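Local coordinates for NAD-dependent protein deacylase 2 (Archaeoglobus fulgidus, PDB 4TWJ) that removes acetyl and longer acyl groups from lysine side chains of proteins, consuming NAD and releasing nicotinamide, at residues 192-197 with 213-218; 20-25 with 83-88; 66-71 with 145-150. All coordinates share one frame; numbering follows the deposited sequence.

Interactions 1 and 2 belong to the Rossmann-fold domain of this sirtuin and meet at the NAD site; interaction 3 lies toward the zinc-binding module. The centres of interactions 1 and 2 are about 12 Å apart and both reach the parallel sheet. They touch directly: Leu194 CD2 of interaction 1 lies 3.5 Å from Phe21 CE2 of interaction 2, and one acetate ion is bound by Ser193 and Ala24. Interaction 3 stands apart, its centre about 28 Å from that of interaction 1 and about 26 Å from that of interaction 2. The peptide's modified side chain packs on Val196 of interaction 1 and on Phe66, Ser67, Met70 and Lys71 of interaction 3.

Interaction 1 (192-197 with 213-218); sequences SSLVVY and MIIVNA. With ACT (acetate ion), chain F.
Asn217 reaches across from the end of strand 213-217 to the loop after strand 186-190, where its ND2 donates to the backbone O of Ser192 at 2.9 Å. The bond is moderately bent, with an N-H...O angle of 156°, and the nitrogen stands above the carbonyl plane, 43° out of it. Ser192 N lies 3.0 Å from the other amide atom, Asn217 OD1, which places the whole carboxamide alongside the backbone of this one serine. Beside the amide bond the contact is apolar and looser: Leu194 CD1 approaches Ile215 CD1 to 4.3 Å, methyl against methyl.

The next shell shapes the loop. The CA-CB bond of Ser192 points away from strand 213-217, and with chi1 at 179° OG lies opposite the serine's own nitrogen, where it accepts from Leu194 N at 3.2 Å, forming an ST turn; Gln100 NE2 bonds to the same hydroxyl. Leu194 is further packed by Pro203, while Ile215 rests on Val189 of the neighbouring parallel strand. On the ligand side an acetate oxygen, ACT O, receives Ser193 N at 2.8 Å in a nearly straight bond and also Ser193 OG, at a distance short enough (2.5 Å) to be doubtful in detail.

Ser192, Ser193, Asn217 and Ala218 all belong to the NAD-binding site, and much of it is formed at the C-terminal ends of the strands and the loops that follow, as is usual in Rossmann folds. The Asn217 amide ties the backbone of one binding loop to the end of the adjacent strand. The acetate, probably from the crystallisation liquor, is held by two backbone N-H groups and one hydroxyl, a chemistry suited to an anion and consistent with a place for part of the dinucleotide's phosphates.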
loop_
_atom_site.group_PDB
_atom_site.type_symbol
_atom_site.label_atom_id
_atom_site.label_comp_id
_atom_site.label_asym_id
_atom_site.label_seq_id
_atom_site.Cartn_x
_atom_site.Cartn_y
_atom_site.Cartn_z
ATOM N N SER A 192 -5.666 2.974 -5.432
ATOM C CA SER A 192 -4.888 4.209 -5.278
ATOM C C SER A 192 -5.298 5.254 -6.308
ATOM O O SER A 192 -5.507 4.935 -7.477
ATOM C CB SER A 192 -3.389 3.932 -5.399
ATOM O OG SER A 192 -2.643 5.138 -5.273
ATOM N N SER A 193 -5.386 6.509 -5.869
ATOM C CA SER A 193 -5.699 7.627 -6.766
ATOM C C SER A 193 -4.443 8.222 -7.417
ATOM O O SER A 193 -4.545 9.107 -8.266
ATOM C CB SER A 193 -6.495 8.714 -6.027
ATOM O OG SER A 193 -5.900 9.038 -4.786
ATOM N N LEU A 194 -3.268 7.731 -7.020
ATOM C CA LEU A 194 -1.995 8.119 -7.631
ATOM C C LEU A 194 -1.733 9.625 -7.528
ATOM O O LEU A 194 -1.315 10.273 -8.490
ATOM C CB LEU A 194 -1.910 7.622 -9.082
ATOM C CG LEU A 194 -2.097 6.106 -9.222
ATOM C CD1 LEU A 194 -2.153 5.682 -10.680
ATOM C CD2 LEU A 194 -0.987 5.362 -8.490
ATOM N N VAL A 195 -1.964 10.156 -6.330
ATOM C CA VAL A 195 -1.717 11.567 -6.026
ATOM C C VAL A 195 -0.635 11.762 -4.956
ATOM O O VAL A 195 -0.334 12.897 -4.586
ATOM C CB VAL A 195 -3.016 12.288 -5.587
ATOM C CG1 VAL A 195 -4.010 12.328 -6.737
ATOM C CG2 VAL A 195 -3.636 11.640 -4.355
ATOM N N VAL A 196 -0.060 10.670 -4.455
ATOM C CA VAL A 196 1.003 10.760 -3.457
ATOM C C VAL A 196 2.339 10.348 -4.068
ATOM O O VAL A 196 2.512 9.214 -4.517
ATOM C CB VAL A 196 0.695 9.913 -2.209
ATOM C CG1 VAL A 196 1.846 9.997 -1.214
ATOM C CG2 VAL A 196 -0.602 10.382 -1.565
ATOM N N TYR A 197 3.267 11.301 -4.104
ATOM C CA TYR A 197 4.605 11.080 -4.617
ATOM C C TYR A 197 5.572 10.906 -3.451
ATOM O O TYR A 197 5.279 11.338 -2.327
ATOM C CB TYR A 197 5.039 12.261 -5.490
ATOM C CG TYR A 197 4.492 12.195 -6.895
ATOM C CD1 TYR A 197 5.180 11.518 -7.891
ATOM C CD2 TYR A 197 3.287 12.806 -7.225
ATOM C CE1 TYR A 197 4.688 11.449 -9.180
ATOM C CE2 TYR A 197 2.786 12.743 -8.516
ATOM C CZ TYR A 197 3.493 12.064 -9.487
ATOM O OH TYR A 197 3.003 11.998 -10.772
ATOM N N MET A 213 -0.474 -2.036 -18.413
ATOM C CA MET A 213 -0.927 -1.289 -17.245
ATOM C C MET A 213 -2.397 -1.560 -16.948
ATOM O O MET A 213 -3.258 -1.354 -17.805
ATOM C CB MET A 213 -0.719 0.207 -17.481
ATOM C CG MET A 213 0.706 0.619 -17.815
ATOM S SD MET A 213 1.929 0.272 -16.531
ATOM C CE MET A 213 1.261 1.226 -15.173
ATOM N N ILE A 214 -2.674 -2.006 -15.722
ATOM C CA ILE A 214 -4.030 -2.311 -15.265
ATOM C C ILE A 214 -4.343 -1.457 -14.036
ATOM O O ILE A 214 -3.493 -1.303 -13.162
ATOM C CB ILE A 214 -4.174 -3.801 -14.871
ATOM C CG1 ILE A 214 -3.818 -4.717 -16.049
ATOM C CG2 ILE A 214 -5.585 -4.100 -14.377
ATOM C CD1 ILE A 214 -3.461 -6.125 -15.636
ATOM N N ILE A 215 -5.550 -0.896 -13.969
ATOM C CA ILE A 215 -5.978 -0.173 -12.769
ATOM C C ILE A 215 -7.349 -0.665 -12.313
ATOM O O ILE A 215 -8.247 -0.870 -13.131
ATOM C CB ILE A 215 -5.943 1.366 -12.971
ATOM C CG1 ILE A 215 -6.226 2.098 -11.658
ATOM C CG2 ILE A 215 -6.900 1.821 -14.069
ATOM C CD1 ILE A 215 -5.733 3.529 -11.668
ATOM N N VAL A 216 -7.476 -0.879 -11.005
ATOM C CA VAL A 216 -8.723 -1.289 -10.374
ATOM C C VAL A 216 -9.007 -0.316 -9.233
ATOM O O VAL A 216 -8.235 -0.235 -8.278
ATOM C CB VAL A 216 -8.627 -2.721 -9.808
ATOM C CG1 VAL A 216 -9.932 -3.124 -9.126
ATOM C CG2 VAL A 216 -8.266 -3.710 -10.907
ATOM N N ASN A 217 -10.112 0.420 -9.346
ATOM C CA ASN A 217 -10.478 1.438 -8.367
ATOM C C ASN A 217 -11.986 1.579 -8.278
ATOM O O ASN A 217 -12.694 1.264 -9.230
ATOM C CB ASN A 217 -9.899 2.799 -8.764
ATOM C CG ASN A 217 -8.530 3.070 -8.168
ATOM O OD1 ASN A 217 -8.248 2.705 -7.027
ATOM N ND2 ASN A 217 -7.685 3.760 -8.928
ATOM N N ALA A 218 -12.464 2.079 -7.146
ATOM C CA ALA A 218 -13.883 2.400 -6.986
ATOM C C ALA A 218 -14.290 3.604 -7.843
ATOM O O ALA A 218 -15.444 3.703 -8.269
ATOM C CB ALA A 218 -14.197 2.665 -5.523
HETATM C C ACT F . -5.300 6.584 -2.191
HETATM O O ACT F . -5.080 7.327 -3.168
HETATM O OXT ACT F . -4.370 6.031 -1.568
HETATM C CH3 ACT F . -6.717 6.347 -1.763
#

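Interaction 2 (20-25 with 83-88); sequences VFTGAG and YAIAEL. With ACT (acetate ion), chain F.
Strand residues 20-22 pass beside helix residues 83-88, the backbones coming nearest at Val20 and Ile85, whose CA atoms are 7.8 Å apart. This is the helix-on-sheet layer of the Rossmann-type domain: strand 18-22 is an inner strand of the six-stranded parallel sheet, and helix 80-90 packs over one of its faces. No hydrogen bond crosses between the two segments.

Ile85 carries the contact with its outermost methyl. Its CG1 branch is anti to the carbonyl carbon (chi1 -68°) and CD1 extends beyond it toward the strand, where it meets Val20 CG1 at 3.8 Å. The two side chains cross obliquely. The same CD1 faces Thr22 CG2 tip to tip at 4.1 Å, so one methyl bridges two residues, i and i+2, that point to the same face of the sheet. Between them Phe21 turns to the other face, against Leu194.

Thr22 is divided in its roles: its methyl joins the apolar layer, while OG1 bonds to Thr99 and His106, giving this buried hydroxyl polar partners. Val97 of the next strand widens the apolar bed of Ile85, and helix 235-249 packs on Ala84 and Leu88.

Past the strand end the chain enters the NAD-binding loop through Gly23, Ala24 and Gly25, which lie beyond the contact with helix 83-88. Gly23 O accepts from Asn101 ND2, joining two parts of the NAD site. Ala24 N donates to ACT OXT, the second oxygen of the acetate, at 3.2 Å with an N-H...O angle of 160°.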
loop_
_atom_site.group_PDB
_atom_site.type_symbol
_atom_site.label_atom_id
_atom_site.label_comp_id
_atom_site.label_asym_id
_atom_site.label_seq_id
_atom_site.Cartn_x
_atom_site.Cartn_y
_atom_site.Cartn_z
ATOM N N VAL A 20 2.091 -5.715 -8.406
ATOM C CA VAL A 20 0.865 -5.095 -7.910
ATOM C C VAL A 20 1.224 -3.916 -7.009
ATOM O O VAL A 20 2.143 -4.013 -6.199
ATOM C CB VAL A 20 -0.016 -6.111 -7.159
ATOM C CG1 VAL A 20 -1.237 -5.430 -6.559
ATOM C CG2 VAL A 20 -0.434 -7.225 -8.106
ATOM N N PHE A 21 0.495 -2.814 -7.178
ATOM C CA PHE A 21 0.739 -1.552 -6.476
ATOM C C PHE A 21 -0.569 -1.174 -5.785
ATOM O O PHE A 21 -1.603 -1.057 -6.449
ATOM C CB PHE A 21 1.159 -0.494 -7.501
ATOM C CG PHE A 21 1.357 0.889 -6.941
ATOM C CD1 PHE A 21 2.633 1.368 -6.678
ATOM C CD2 PHE A 21 0.272 1.739 -6.741
ATOM C CE1 PHE A 21 2.825 2.656 -6.202
ATOM C CE2 PHE A 21 0.459 3.028 -6.265
ATOM C CZ PHE A 21 1.737 3.483 -5.995
ATOM N N THR A 22 -0.540 -1.004 -4.463
ATOM C CA THR A 22 -1.775 -0.746 -3.717
ATOM C C THR A 22 -1.724 0.497 -2.845
ATOM O O THR A 22 -0.664 0.892 -2.359
ATOM C CB THR A 22 -2.169 -1.951 -2.838
ATOM O OG1 THR A 22 -1.210 -2.127 -1.787
ATOM C CG2 THR A 22 -2.240 -3.217 -3.680
ATOM N N GLY A 23 -2.899 1.085 -2.644
ATOM C CA GLY A 23 -3.083 2.223 -1.749
ATOM C C GLY A 23 -4.273 2.012 -0.835
ATOM O O GLY A 23 -4.769 0.888 -0.687
ATOM N N ALA A 24 -4.744 3.105 -0.238
ATOM C CA ALA A 24 -5.735 3.048 0.843
ATOM C C ALA A 24 -7.088 2.454 0.449
ATOM O O ALA A 24 -7.826 1.985 1.319
ATOM C CB ALA A 24 -5.931 4.433 1.445
ATOM N N GLY A 25 -7.411 2.473 -0.843
ATOM C CA GLY A 25 -8.677 1.929 -1.339
ATOM C C GLY A 25 -8.909 0.463 -1.008
ATOM O O GLY A 25 -10.056 0.021 -0.898
ATOM N N TYR A 83 -6.281 -11.445 -0.223
ATOM C CA TYR A 83 -6.101 -12.880 -0.436
ATOM C C TYR A 83 -5.890 -13.211 -1.913
ATOM O O TYR A 83 -5.097 -14.092 -2.239
ATOM C CB TYR A 83 -7.274 -13.674 0.142
ATOM C CG TYR A 83 -7.262 -13.703 1.654
ATOM C CD1 TYR A 83 -6.231 -14.333 2.343
ATOM C CD2 TYR A 83 -8.271 -13.090 2.393
ATOM C CE1 TYR A 83 -6.203 -14.356 3.725
ATOM C CE2 TYR A 83 -8.252 -13.113 3.776
ATOM C CZ TYR A 83 -7.217 -13.745 4.436
ATOM O OH TYR A 83 -7.188 -13.773 5.810
ATOM N N ALA A 84 -6.583 -12.495 -2.796
ATOM C CA ALA A 84 -6.405 -12.685 -4.238
ATOM C C ALA A 84 -4.979 -12.346 -4.666
ATOM O O ALA A 84 -4.360 -13.088 -5.429
ATOM C CB ALA A 84 -7.405 -11.849 -5.015
ATOM N N ILE A 85 -4.461 -11.231 -4.162
ATOM C CA ILE A 85 -3.096 -10.807 -4.475
ATOM C C ILE A 85 -2.074 -11.801 -3.914
ATOM O O ILE A 85 -1.085 -12.114 -4.575
ATOM C CB ILE A 85 -2.839 -9.363 -3.977
ATOM C CG1 ILE A 85 -3.680 -8.385 -4.804
ATOM C CG2 ILE A 85 -1.364 -8.996 -4.077
ATOM C CD1 ILE A 85 -3.819 -7.011 -4.188
ATOM N N ALA A 86 -2.326 -12.307 -2.708
ATOM C CA ALA A 86 -1.502 -13.365 -2.134
ATOM C C ALA A 86 -1.513 -14.617 -3.013
ATOM O O ALA A 86 -0.472 -15.234 -3.230
ATOM C CB ALA A 86 -1.972 -13.703 -0.724
ATOM N N GLU A 87 -2.685 -14.976 -3.530
ATOM C CA GLU A 87 -2.821 -16.164 -4.384
ATOM C C GLU A 87 -2.068 -16.004 -5.709
ATOM O O GLU A 87 -1.444 -16.951 -6.191
ATOM C CB GLU A 87 -4.303 -16.482 -4.628
ATOM C CG GLU A 87 -4.582 -17.713 -5.488
ATOM C CD GLU A 87 -4.033 -19.008 -4.917
ATOM O OE1 GLU A 87 -3.696 -19.064 -3.716
ATOM O OE2 GLU A 87 -3.947 -19.992 -5.682
ATOM N N LEU A 88 -2.110 -14.807 -6.291
ATOM C CA LEU A 88 -1.363 -14.549 -7.525
ATOM C C LEU A 88 0.152 -14.680 -7.325
ATOM O O LEU A 88 0.864 -15.064 -8.251
ATOM C CB LEU A 88 -1.709 -13.171 -8.103
ATOM C CG LEU A 88 -3.112 -13.043 -8.700
ATOM C CD1 LEU A 88 -3.456 -11.588 -8.978
ATOM C CD2 LEU A 88 -3.250 -13.883 -9.963
HETATM C C ACT F . -5.300 6.584 -2.191
HETATM O O ACT F . -5.080 7.327 -3.168
HETATM O OXT ACT F . -4.370 6.031 -1.568
HETATM C CH3 ACT F . -6.717 6.347 -1.763
#

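Interaction 3 (66-71 with 145-150); sequences FSMEMK and GEIPRC. With ZN (zinc ion), chain C.
Met68 lays its terminal methyl against the turn at Gly145, CE standing 3.4 Å from Gly145 C. Its side chain leaves helix 60-73 with CG anti to the carbonyl carbon (chi1 -72°) and then runs extended, which carries SD and CE straight across to the facing loop. SD lies 3.7 Å from Gly145 CA, and CE goes on to Glu146 C and to Ile147 CG2, each at 3.7 Å. The tight part of the contact is therefore an extended thioether laid along the main chain at Gly145 and Glu146, with a single methyl-to-methyl touch at its end. Only CG2 of Ile147 serves Met68; its longer branch leads away, and the residue packs on Arg61, Trp64 and Tyr156.

Gly145 follows helix 139-143 with a positive phi of 84° and closes it in a Schellman motif. A CB at these backbone angles would press on the preceding carbonyl oxygen. Shortening Met68 to an alanine would probably open a gap over the Gly145 and Glu146 backbone and take from Ile147 CG2 its methyl partner on the helix.

Glu146 forms the loose, solvent side: its side chain is exposed, its CA-CB bond points away from the helix, and its carboxylate lies near the like-charged Asp141. Gly145, though tight against Met68, borders solvent as well.

Farther along the loop Cys150 SG binds the zinc ion at 2.3 Å, completing a four-cysteine site with Cys126, Cys129 and Cys153. Phe142 of helix 139-143 packs on Ser67, Met68 and Lys71, while Phe66 and Met70 of helix 60-73 meet the modified side chain of the peptide. The contact thus joins this helix to the loop between helix 139-143 and strand 158-162 of the antiparallel sheet.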
loop_
_atom_site.group_PDB
_atom_site.type_symbol
_atom_site.label_atom_id
_atom_site.label_comp_id
_atom_site.label_asym_id
_atom_site.label_seq_id
_atom_site.Cartn_x
_atom_site.Cartn_y
_atom_site.Cartn_z
ATOM N N PHE A 66 -5.924 10.897 15.816
ATOM C CA PHE A 66 -6.357 10.681 14.437
ATOM C C PHE A 66 -6.255 9.200 14.062
ATOM O O PHE A 66 -7.171 8.646 13.461
ATOM C CB PHE A 66 -5.528 11.535 13.475
ATOM C CG PHE A 66 -5.792 11.248 12.025
ATOM C CD1 PHE A 66 -7.006 11.595 11.446
ATOM C CD2 PHE A 66 -4.826 10.632 11.237
ATOM C CE1 PHE A 66 -7.253 11.333 10.106
ATOM C CE2 PHE A 66 -5.066 10.368 9.896
ATOM C CZ PHE A 66 -6.283 10.718 9.332
ATOM N N SER A 67 -5.151 8.562 14.447
ATOM C CA SER A 67 -4.939 7.144 14.160
ATOM C C SER A 67 -5.978 6.257 14.848
ATOM O O SER A 67 -6.389 5.233 14.296
ATOM C CB SER A 67 -3.526 6.715 14.574
ATOM O OG SER A 67 -2.540 7.405 13.826
ATOM N N MET A 68 -6.397 6.649 16.049
ATOM C CA MET A 68 -7.436 5.918 16.779
ATOM C C MET A 68 -8.776 5.989 16.058
ATOM O O MET A 68 -9.524 5.012 16.038
ATOM C CB MET A 68 -7.596 6.475 18.193
ATOM C CG MET A 68 -6.442 6.133 19.113
ATOM S SD MET A 68 -6.474 7.104 20.624
ATOM C CE MET A 68 -5.031 6.429 21.445
ATOM N N GLU A 69 -9.076 7.149 15.479
ATOM C CA GLU A 69 -10.294 7.320 14.686
ATOM C C GLU A 69 -10.214 6.526 13.385
ATOM O O GLU A 69 -11.185 5.885 12.984
ATOM C CB GLU A 69 -10.535 8.799 14.372
ATOM C CG GLU A 69 -10.879 9.639 15.592
ATOM C CD GLU A 69 -11.032 11.119 15.282
ATOM O OE1 GLU A 69 -11.752 11.807 16.036
ATOM O OE2 GLU A 69 -10.432 11.604 14.294
ATOM N N MET A 70 -9.054 6.572 12.735
ATOM C CA MET A 70 -8.855 5.895 11.450
ATOM C C MET A 70 -8.911 4.372 11.553
ATOM O O MET A 70 -9.385 3.715 10.626
ATOM C CB MET A 70 -7.520 6.306 10.816
ATOM C CG MET A 70 -7.470 7.736 10.302
ATOM S SD MET A 70 -8.679 8.080 9.008
ATOM C CE MET A 70 -9.986 8.875 9.943
ATOM N N LYS A 71 -8.435 3.814 12.667
ATOM C CA LYS A 71 -8.413 2.356 12.848
ATOM C C LYS A 71 -9.811 1.748 12.688
ATOM O O LYS A 71 -9.959 0.651 12.150
ATOM C CB LYS A 71 -7.820 1.970 14.216
ATOM C CG LYS A 71 -8.832 1.898 15.352
ATOM C CD LYS A 71 -8.171 1.757 16.712
ATOM C CE LYS A 71 -9.204 1.657 17.823
ATOM N NZ LYS A 71 -10.084 0.463 17.691
ATOM N N GLY A 145 -7.784 4.040 23.869
ATOM C CA GLY A 145 -7.645 5.482 23.704
ATOM C C GLY A 145 -6.520 6.100 24.515
ATOM O O GLY A 145 -6.470 7.319 24.689
ATOM N N GLU A 146 -5.606 5.270 25.007
ATOM C CA GLU A 146 -4.424 5.771 25.698
ATOM C C GLU A 146 -3.298 5.876 24.679
ATOM O O GLU A 146 -2.884 4.870 24.110
ATOM C CB GLU A 146 -4.058 4.854 26.857
ATOM C CG GLU A 146 -5.004 5.025 28.040
ATOM C CD GLU A 146 -5.061 3.825 28.963
ATOM O OE1 GLU A 146 -5.499 4.002 30.120
ATOM O OE2 GLU A 146 -4.683 2.708 28.540
ATOM N N ILE A 147 -2.823 7.094 24.424
ATOM C CA ILE A 147 -1.838 7.293 23.366
ATOM C C ILE A 147 -0.492 6.695 23.767
ATOM O O ILE A 147 -0.151 6.667 24.951
ATOM C CB ILE A 147 -1.645 8.778 22.970
ATOM C CG1 ILE A 147 -1.065 9.596 24.127
ATOM C CG2 ILE A 147 -2.963 9.372 22.479
ATOM C CD1 ILE A 147 -0.398 10.878 23.682
ATOM N N PRO A 148 0.272 6.206 22.782
ATOM C CA PRO A 148 1.627 5.757 23.074
ATOM C C PRO A 148 2.451 6.845 23.763
ATOM O O PRO A 148 2.453 7.998 23.328
ATOM C CB PRO A 148 2.185 5.421 21.688
ATOM C CG PRO A 148 0.982 4.998 20.924
ATOM C CD PRO A 148 -0.107 5.917 21.390
ATOM N N ARG A 149 3.102 6.464 24.857
ATOM C CA ARG A 149 4.023 7.323 25.587
ATOM C C ARG A 149 5.285 6.504 25.790
ATOM O O ARG A 149 5.213 5.287 25.950
ATOM C CB ARG A 149 3.448 7.706 26.952
ATOM C CG ARG A 149 2.215 8.595 26.913
ATOM C CD ARG A 149 2.544 10.057 26.679
ATOM N NE ARG A 149 3.377 10.632 27.740
ATOM C CZ ARG A 149 2.936 11.108 28.907
ATOM N NH1 ARG A 149 1.638 11.108 29.220
ATOM N NH2 ARG A 149 3.811 11.608 29.778
ATOM N N CYS A 150 6.437 7.160 25.794
ATOM C CA CYS A 150 7.685 6.454 26.050
ATOM C C CYS A 150 7.765 6.054 27.518
ATOM O O CYS A 150 7.676 6.905 28.401
ATOM C CB CYS A 150 8.868 7.328 25.704
ATOM S SG CYS A 150 10.464 6.524 25.952
HETATM ZN ZN ZN C . 11.865 8.316 25.462
#